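Local coordinates for protein transcriptional activator of comK gene (PDB 2HQB) that probably activates transcription of the competence gene comK and, as a BMP-family lipoprotein, has the fold of an ABC transporter substrate-binding protein, at residues A[45-48]-A[49-53]; A[83-87]-A[88-92]. One frame throughout, in Å; residues are numbered along the deposited sequence.

How the contacts relate
Following the chain from the N terminus, contact 1 (45-48 with 49-53) comes first. It closes the loop after strand 39-43 and starts helix 49-61. Contact 2 (83-87 with 88-92) follows later. It closes the loop after helix 73-79 with a beta turn and leads into strand 89-93. The two lie in series; neither nests in the other nor crosses it. Their centres are about 16 Å apart, and their nearest atoms about 5 Å, without touching. Helix 49-61, which begins in contact 1, reaches contact 2 farther along, where Ile56, Lys57 and Val60 meet Tyr85, Val88 and Phe90. Both contacts belong to the part of the fold built on the parallel sheet.

Contact 1 (A[45-48]-A[49-53]); sequences GVNS and EQKAH
Ser48 and Lys51 meet at the start of helix 49-61, where Ser48 is the N-cap. The Ser48 side chain reaches forward to the first turn of the helix. Its OG stands between its own backbone N and carbonyl carbon (chi1 59°). From there Ser48 OG accepts the N-H of Lys51 N at 3.2 Å, with an almost straight N-H...O angle of 177°. One residue on, the main chain takes over: Ala52 N donates to Ser48 O at 2.9 Å.

The Lys51 side chain leaves the helix and runs back along the loop. Its CG lies beside the backbone N (chi1 -65°), and the chain is extended beyond CG. It therefore passes alongside the Ser48 hydroxyl, with Lys51 CG 3.5 Å from Ser48 OG. Farther out, Lys51 CD lies 3.7 Å from Gly45 O. The end of the chain reaches Asn47, where Lys51 NZ comes to 3.7 Å from Asn47 CB. This last approach is a packing contact with a carbon atom.

Val46 and Ala52 form the apolar part. The CG1 branch of Val46 points at the helix, and it meets Ala52 CB at 3.7 Å. Phe74 and Tyr77 of helix 73-79 touch Val46 and Ala52 respectively, so both small side chains also face the next helix. The carboxylate of Glu49 is directed elsewhere and bonds through OE2 to Thr80.

Chemically, this is a serine N-cap. It starts the helix of the beta-alpha-beta connection from strand 39-43 to strand 66-69 of the parallel sheet. The hydroxyl satisfies a first-turn amide that has no carbonyl one turn earlier within the helix. The Lys51 methylenes lie beside that capping bond, while Val46 and Ala52 join the loop to the helix by apolar contact.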
ATOM      1  N   GLY A  45       2.183  14.639 -14.191  1.00 45.98           N
ATOM      2  CA  GLY A  45       1.147  14.752 -15.221  1.00 33.46           C
ATOM      3  C   GLY A  45       1.289  13.794 -16.390  1.00 42.24           C
ATOM      4  O   GLY A  45       0.690  14.001 -17.445  1.00 46.56           O
ATOM      5  N   VAL A  46       2.068  12.730 -16.214  1.00 43.32           N
ATOM      6  CA  VAL A  46       2.276  11.779 -17.296  1.00 44.97           C
ATOM      7  C   VAL A  46       1.005  10.950 -17.341  1.00 49.03           C
ATOM      8  O   VAL A  46       0.859   9.966 -16.622  1.00 50.88           O
ATOM      9  CB  VAL A  46       3.519  10.891 -17.011  1.00 51.30           C
ATOM     10  CG1 VAL A  46       4.046  10.279 -18.300  1.00 49.90           C
ATOM     11  CG2 VAL A  46       4.613  11.714 -16.331  1.00 38.82           C
ATOM     12  N   ASN A  47       0.071  11.355 -18.196  1.00 53.20           N
ATOM     13  CA  ASN A  47      -1.228  10.676 -18.281  1.00 49.98           C
ATOM     14  C   ASN A  47      -1.591   9.840 -19.542  1.00 46.84           C
ATOM     15  O   ASN A  47      -2.725   9.376 -19.681  1.00 41.46           O
ATOM     16  CB  ASN A  47      -2.306  11.726 -18.000  1.00 43.27           C
ATOM     17  CG  ASN A  47      -2.080  12.462 -16.673  1.00 38.26           C
ATOM     18  OD1 ASN A  47      -2.283  13.658 -16.580  1.00 46.17           O
ATOM     19  ND2 ASN A  47      -1.678  11.739 -15.649  1.00 54.44           N
ATOM     20  N   SER A  48      -0.643   9.632 -20.449  1.00 42.24           N
ATOM     21  CA  SER A  48      -0.926   8.834 -21.633  1.00 44.35           C
ATOM     22  C   SER A  48       0.320   8.132 -22.120  1.00 50.34           C
ATOM     23  O   SER A  48       1.428   8.529 -21.769  1.00 61.82           O
ATOM     24  CB  SER A  48      -1.432   9.716 -22.760  1.00 43.57           C
ATOM     25  OG  SER A  48      -0.479  10.708 -23.103  1.00 54.52           O
ATOM     26  N   GLU A  49       0.167   7.095 -22.928  1.00 44.57           N
ATOM     27  CA  GLU A  49       1.351   6.451 -23.442  1.00 48.06           C
ATOM     28  C   GLU A  49       2.202   7.547 -24.113  1.00 53.14           C
ATOM     29  O   GLU A  49       3.416   7.648 -23.864  1.00 55.30           O
ATOM     30  CB  GLU A  49       0.985   5.356 -24.452  1.00 46.97           C
ATOM     31  CG  GLU A  49       2.163   4.452 -24.808  1.00 60.31           C
ATOM     32  CD  GLU A  49       1.750   3.115 -25.403  1.00 69.54           C
ATOM     33  OE1 GLU A  49       1.382   3.087 -26.600  1.00 74.95           O
ATOM     34  OE2 GLU A  49       1.794   2.094 -24.669  1.00 61.89           O
ATOM     35  N   GLN A  50       1.542   8.377 -24.930  1.00 52.05           N
ATOM     36  CA  GLN A  50       2.170   9.475 -25.663  1.00 51.62           C
ATOM     37  C   GLN A  50       3.162  10.253 -24.813  1.00 50.60           C
ATOM     38  O   GLN A  50       4.360  10.276 -25.109  1.00 48.68           O
ATOM     39  CB  GLN A  50       1.099  10.441 -26.200  1.00 60.91           C
ATOM     40  CG  GLN A  50       1.671  11.746 -26.836  1.00 75.92           C
ATOM     41  CD  GLN A  50       0.730  12.981 -26.736  1.00 84.40           C
ATOM     42  OE1 GLN A  50       0.407  13.470 -25.628  1.00 66.58           O
ATOM     43  NE2 GLN A  50       0.298  13.488 -27.901  1.00 79.70           N
ATOM     44  N   LYS A  51       2.653  10.886 -23.758  1.00 49.02           N
ATOM     45  CA  LYS A  51       3.477  11.689 -22.868  1.00 53.13           C
ATOM     46  C   LYS A  51       4.543  10.827 -22.232  1.00 59.37           C
ATOM     47  O   LYS A  51       5.708  11.214 -22.167  1.00 65.07           O
ATOM     48  CB  LYS A  51       2.639  12.323 -21.752  1.00 47.30           C
ATOM     49  CG  LYS A  51       1.611  13.347 -22.193  1.00 72.56           C
ATOM     50  CD  LYS A  51       0.529  13.550 -21.121  1.00 81.08           C
ATOM     51  CE  LYS A  51      -0.661  14.347 -21.648  1.00 82.78           C
ATOM     52  NZ  LYS A  51      -1.862  14.155 -20.785  1.00 87.57           N
ATOM     53  N   ALA A  52       4.136   9.656 -21.755  1.00 58.39           N
ATOM     54  CA  ALA A  52       5.060   8.763 -21.094  1.00 53.94           C
ATOM     55  C   ALA A  52       6.240   8.498 -22.013  1.00 49.29           C
ATOM     56  O   ALA A  52       7.384   8.583 -21.578  1.00 45.42           O
ATOM     57  CB  ALA A  52       4.349   7.462 -20.703  1.00 54.57           C
ATOM     58  N   HIS A  53       5.973   8.204 -23.281  1.00 48.89           N
ATOM     59  CA  HIS A  53       7.072   7.940 -24.217  1.00 56.14           C
ATOM     60  C   HIS A  53       7.982   9.139 -24.444  1.00 55.58           C
ATOM     61  O   HIS A  53       9.202   8.977 -24.465  1.00 56.56           O
ATOM     62  CB  HIS A  53       6.566   7.443 -25.574  1.00 52.85           C
ATOM     63  CG  HIS A  53       6.062   6.039 -25.541  1.00 56.24           C
ATOM     64  ND1 HIS A  53       6.295   5.194 -24.474  1.00 53.68           N
ATOM     65  CD2 HIS A  53       5.292   5.346 -26.411  1.00 54.86           C
ATOM     66  CE1 HIS A  53       5.680   4.044 -24.685  1.00 49.13           C
ATOM     67  NE2 HIS A  53       5.065   4.111 -25.851  1.00 56.16           N
TER

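Contact 2 (A[83-87]-A[88-92]); sequences NQYPD and VHFVS
Tyr85 lies against Phe90 and Val88 where the loop after helix 73-79 turns into strand 89-93. Its CB makes the main contacts. Tyr85 CB is 3.7 Å from Phe90 CZ and approaches the edge of the phenylalanine ring near its plane. Tyr85 CB also lies 3.9 Å from Val88 CB, so it meets both side chains from one flank. With chi1 at -69°, CG stands beside the backbone N, and the ring then leads away from the strand. Tyr85 CG and CD1 are each still 4.1 Å from Phe90 CZ. The two side chains run at a slant to each other and make no ring stack. Beyond CD1 the ring continues away from segment 88-92. Phe90 CZ and Val88 CG2 lie obliquely to it, and Ile56 and Lys57 of helix 49-61 also touch this side chain.

The backbone of Tyr85 closes the turn. Residues 85 to 88 form a type I beta turn, closed by Val88 N donating to Tyr85 O at 3.0 Å. The donor sits above the carbonyl plane, 57° out of it. The edge of the Phe90 ring also faces this oxygen, with Phe90 CE1 at 3.9 Å from Tyr85 O. The Asp87 side chain lies alongside that of Val88, and its carboxylate runs past the CG2 branch, with Asp87 OD1 3.8 Å from Val88 CG2.

Asn101 ND2 makes weak hydrogen bonds to Tyr85 O and Val88 O, so a neighbouring loop is joined to the turn. Helix 49-61 packs on the same cluster: besides touching Tyr85, Ile56 meets Phe90, and Val60 touches Val88. The Phe90 ring also meets Phe78 of helix 73-79. Strand 89-93 itself runs between strands 66-69 and 102-107 of the parallel sheet.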
ATOM      1  N   ASN A  83      12.283  -2.021 -25.178  1.00 66.26           N
ATOM      2  CA  ASN A  83      13.215  -2.701 -26.072  1.00 63.80           C
ATOM      3  C   ASN A  83      14.063  -1.774 -26.899  1.00 60.46           C
ATOM      4  O   ASN A  83      15.010  -2.221 -27.527  1.00 65.71           O
ATOM      5  CB  ASN A  83      12.490  -3.682 -26.994  1.00 55.93           C
ATOM      6  CG  ASN A  83      12.333  -5.035 -26.366  1.00 62.32           C
ATOM      7  OD1 ASN A  83      13.256  -5.535 -25.717  1.00 68.10           O
ATOM      8  ND2 ASN A  83      11.168  -5.649 -26.554  1.00 62.63           N
ATOM      9  N   GLN A  84      13.720  -0.495 -26.931  1.00 54.96           N
ATOM     10  CA  GLN A  84      14.525   0.455 -27.679  1.00 54.45           C
ATOM     11  C   GLN A  84      15.443   1.205 -26.736  1.00 55.93           C
ATOM     12  O   GLN A  84      16.140   2.125 -27.140  1.00 60.46           O
ATOM     13  CB  GLN A  84      13.650   1.434 -28.427  1.00 49.20           C
ATOM     14  CG  GLN A  84      12.531   1.968 -27.630  1.00 58.15           C
ATOM     15  CD  GLN A  84      11.616   2.809 -28.477  1.00 69.59           C
ATOM     16  OE1 GLN A  84      11.950   3.936 -28.855  1.00 70.48           O
ATOM     17  NE2 GLN A  84      10.453   2.260 -28.802  1.00 72.54           N
ATOM     18  N   TYR A  85      15.435   0.793 -25.474  1.00 49.90           N
ATOM     19  CA  TYR A  85      16.258   1.401 -24.462  1.00 44.65           C
ATOM     20  C   TYR A  85      16.881   0.283 -23.663  1.00 47.85           C
ATOM     21  O   TYR A  85      16.672   0.154 -22.461  1.00 49.83           O
ATOM     22  CB  TYR A  85      15.411   2.269 -23.575  1.00 33.38           C
ATOM     23  CG  TYR A  85      14.879   3.489 -24.264  1.00 39.25           C
ATOM     24  CD1 TYR A  85      13.562   3.535 -24.716  1.00 49.28           C
ATOM     25  CD2 TYR A  85      15.666   4.631 -24.408  1.00 30.80           C
ATOM     26  CE1 TYR A  85      13.034   4.684 -25.285  1.00 45.28           C
ATOM     27  CE2 TYR A  85      15.148   5.788 -24.982  1.00 40.31           C
ATOM     28  CZ  TYR A  85      13.824   5.807 -25.416  1.00 44.23           C
ATOM     29  OH  TYR A  85      13.274   6.947 -25.958  1.00 45.65           O
ATOM     30  N   PRO A  86      17.681  -0.544 -24.328  1.00 50.48           N
ATOM     31  CA  PRO A  86      18.302  -1.662 -23.608  1.00 48.94           C
ATOM     32  C   PRO A  86      19.209  -1.227 -22.469  1.00 47.07           C
ATOM     33  O   PRO A  86      19.350  -1.920 -21.463  1.00 47.77           O
ATOM     34  CB  PRO A  86      19.025  -2.420 -24.723  1.00 39.99           C
ATOM     35  CG  PRO A  86      19.399  -1.287 -25.687  1.00 47.55           C
ATOM     36  CD  PRO A  86      18.170  -0.434 -25.718  1.00 46.91           C
ATOM     37  N   ASP A  87      19.802  -0.056 -22.637  1.00 49.52           N
ATOM     38  CA  ASP A  87      20.736   0.508 -21.663  1.00 54.52           C
ATOM     39  C   ASP A  87      20.046   1.146 -20.445  1.00 60.80           C
ATOM     40  O   ASP A  87      20.721   1.680 -19.551  1.00 65.56           O
ATOM     41  CB  ASP A  87      21.617   1.549 -22.383  1.00 48.56           C
ATOM     42  CG  ASP A  87      20.786   2.598 -23.184  1.00 56.21           C
ATOM     43  OD1 ASP A  87      19.744   2.240 -23.802  1.00 47.22           O
ATOM     44  OD2 ASP A  87      21.189   3.789 -23.216  1.00 54.68           O
ATOM     45  N   VAL A  88      18.711   1.054 -20.417  1.00 60.74           N
ATOM     46  CA  VAL A  88      17.845   1.650 -19.390  1.00 50.33           C
ATOM     47  C   VAL A  88      16.900   0.619 -18.798  1.00 51.18           C
ATOM     48  O   VAL A  88      16.278  -0.143 -19.532  1.00 55.00           O
ATOM     49  CB  VAL A  88      17.005   2.742 -20.035  1.00 45.10           C
ATOM     50  CG1 VAL A  88      16.127   3.453 -19.009  1.00 44.42           C
ATOM     51  CG2 VAL A  88      17.923   3.680 -20.755  1.00 34.32           C
ATOM     52  N   HIS A  89      16.788   0.596 -17.476  1.00 47.03           N
ATOM     53  CA  HIS A  89      15.908  -0.345 -16.797  1.00 49.56           C
ATOM     54  C   HIS A  89      14.591   0.327 -16.383  1.00 51.52           C
ATOM     55  O   HIS A  89      14.578   1.476 -15.924  1.00 50.81           O
ATOM     56  CB  HIS A  89      16.582  -0.901 -15.562  1.00 51.57           C
ATOM     57  CG  HIS A  89      15.919  -2.128 -15.027  1.00 61.37           C
ATOM     58  ND1 HIS A  89      16.065  -3.364 -15.614  1.00 61.08           N
ATOM     59  CD2 HIS A  89      15.104  -2.308 -13.964  1.00 62.63           C
ATOM     60  CE1 HIS A  89      15.372  -4.257 -14.935  1.00 58.88           C
ATOM     61  NE2 HIS A  89      14.779  -3.642 -13.927  1.00 64.77           N
ATOM     62  N   PHE A  90      13.489  -0.403 -16.516  1.00 44.78           N
ATOM     63  CA  PHE A  90      12.200   0.165 -16.203  1.00 43.92           C
ATOM     64  C   PHE A  90      11.460  -0.552 -15.073  1.00 47.14           C
ATOM     65  O   PHE A  90      11.205  -1.745 -15.161  1.00 53.63           O
ATOM     66  CB  PHE A  90      11.331   0.171 -17.463  1.00 33.92           C
ATOM     67  CG  PHE A  90      11.917   0.948 -18.627  1.00 43.12           C
ATOM     68  CD1 PHE A  90      12.936   0.415 -19.412  1.00 39.08           C
ATOM     69  CD2 PHE A  90      11.420   2.222 -18.960  1.00 56.48           C
ATOM     70  CE1 PHE A  90      13.447   1.132 -20.507  1.00 40.21           C
ATOM     71  CE2 PHE A  90      11.929   2.956 -20.067  1.00 47.92           C
ATOM     72  CZ  PHE A  90      12.943   2.402 -20.833  1.00 48.00           C
ATOM     73  N   VAL A  91      11.120   0.166 -14.008  1.00 42.47           N
ATOM     74  CA  VAL A  91      10.370  -0.433 -12.916  1.00 42.46           C
ATOM     75  C   VAL A  91       8.972   0.188 -12.917  1.00 44.80           C
ATOM     76  O   VAL A  91       8.813   1.391 -13.107  1.00 45.55           O
ATOM     77  CB  VAL A  91      11.005  -0.157 -11.549  1.00 43.66           C
ATOM     78  CG1 VAL A  91      10.472  -1.151 -10.513  1.00 50.14           C
ATOM     79  CG2 VAL A  91      12.496  -0.271 -11.641  1.00 50.77           C
ATOM     80  N   SER A  92       7.950  -0.636 -12.741  1.00 42.92           N
ATOM     81  CA  SER A  92       6.595  -0.121 -12.705  1.00 42.02           C
ATOM     82  C   SER A  92       6.037  -0.525 -11.366  1.00 42.99           C
ATOM     83  O   SER A  92       6.454  -1.522 -10.767  1.00 45.31           O
ATOM     84  CB  SER A  92       5.719  -0.746 -13.806  1.00 47.42           C
ATOM     85  OG  SER A  92       4.924  -1.845 -13.330  1.00 45.29           O
TER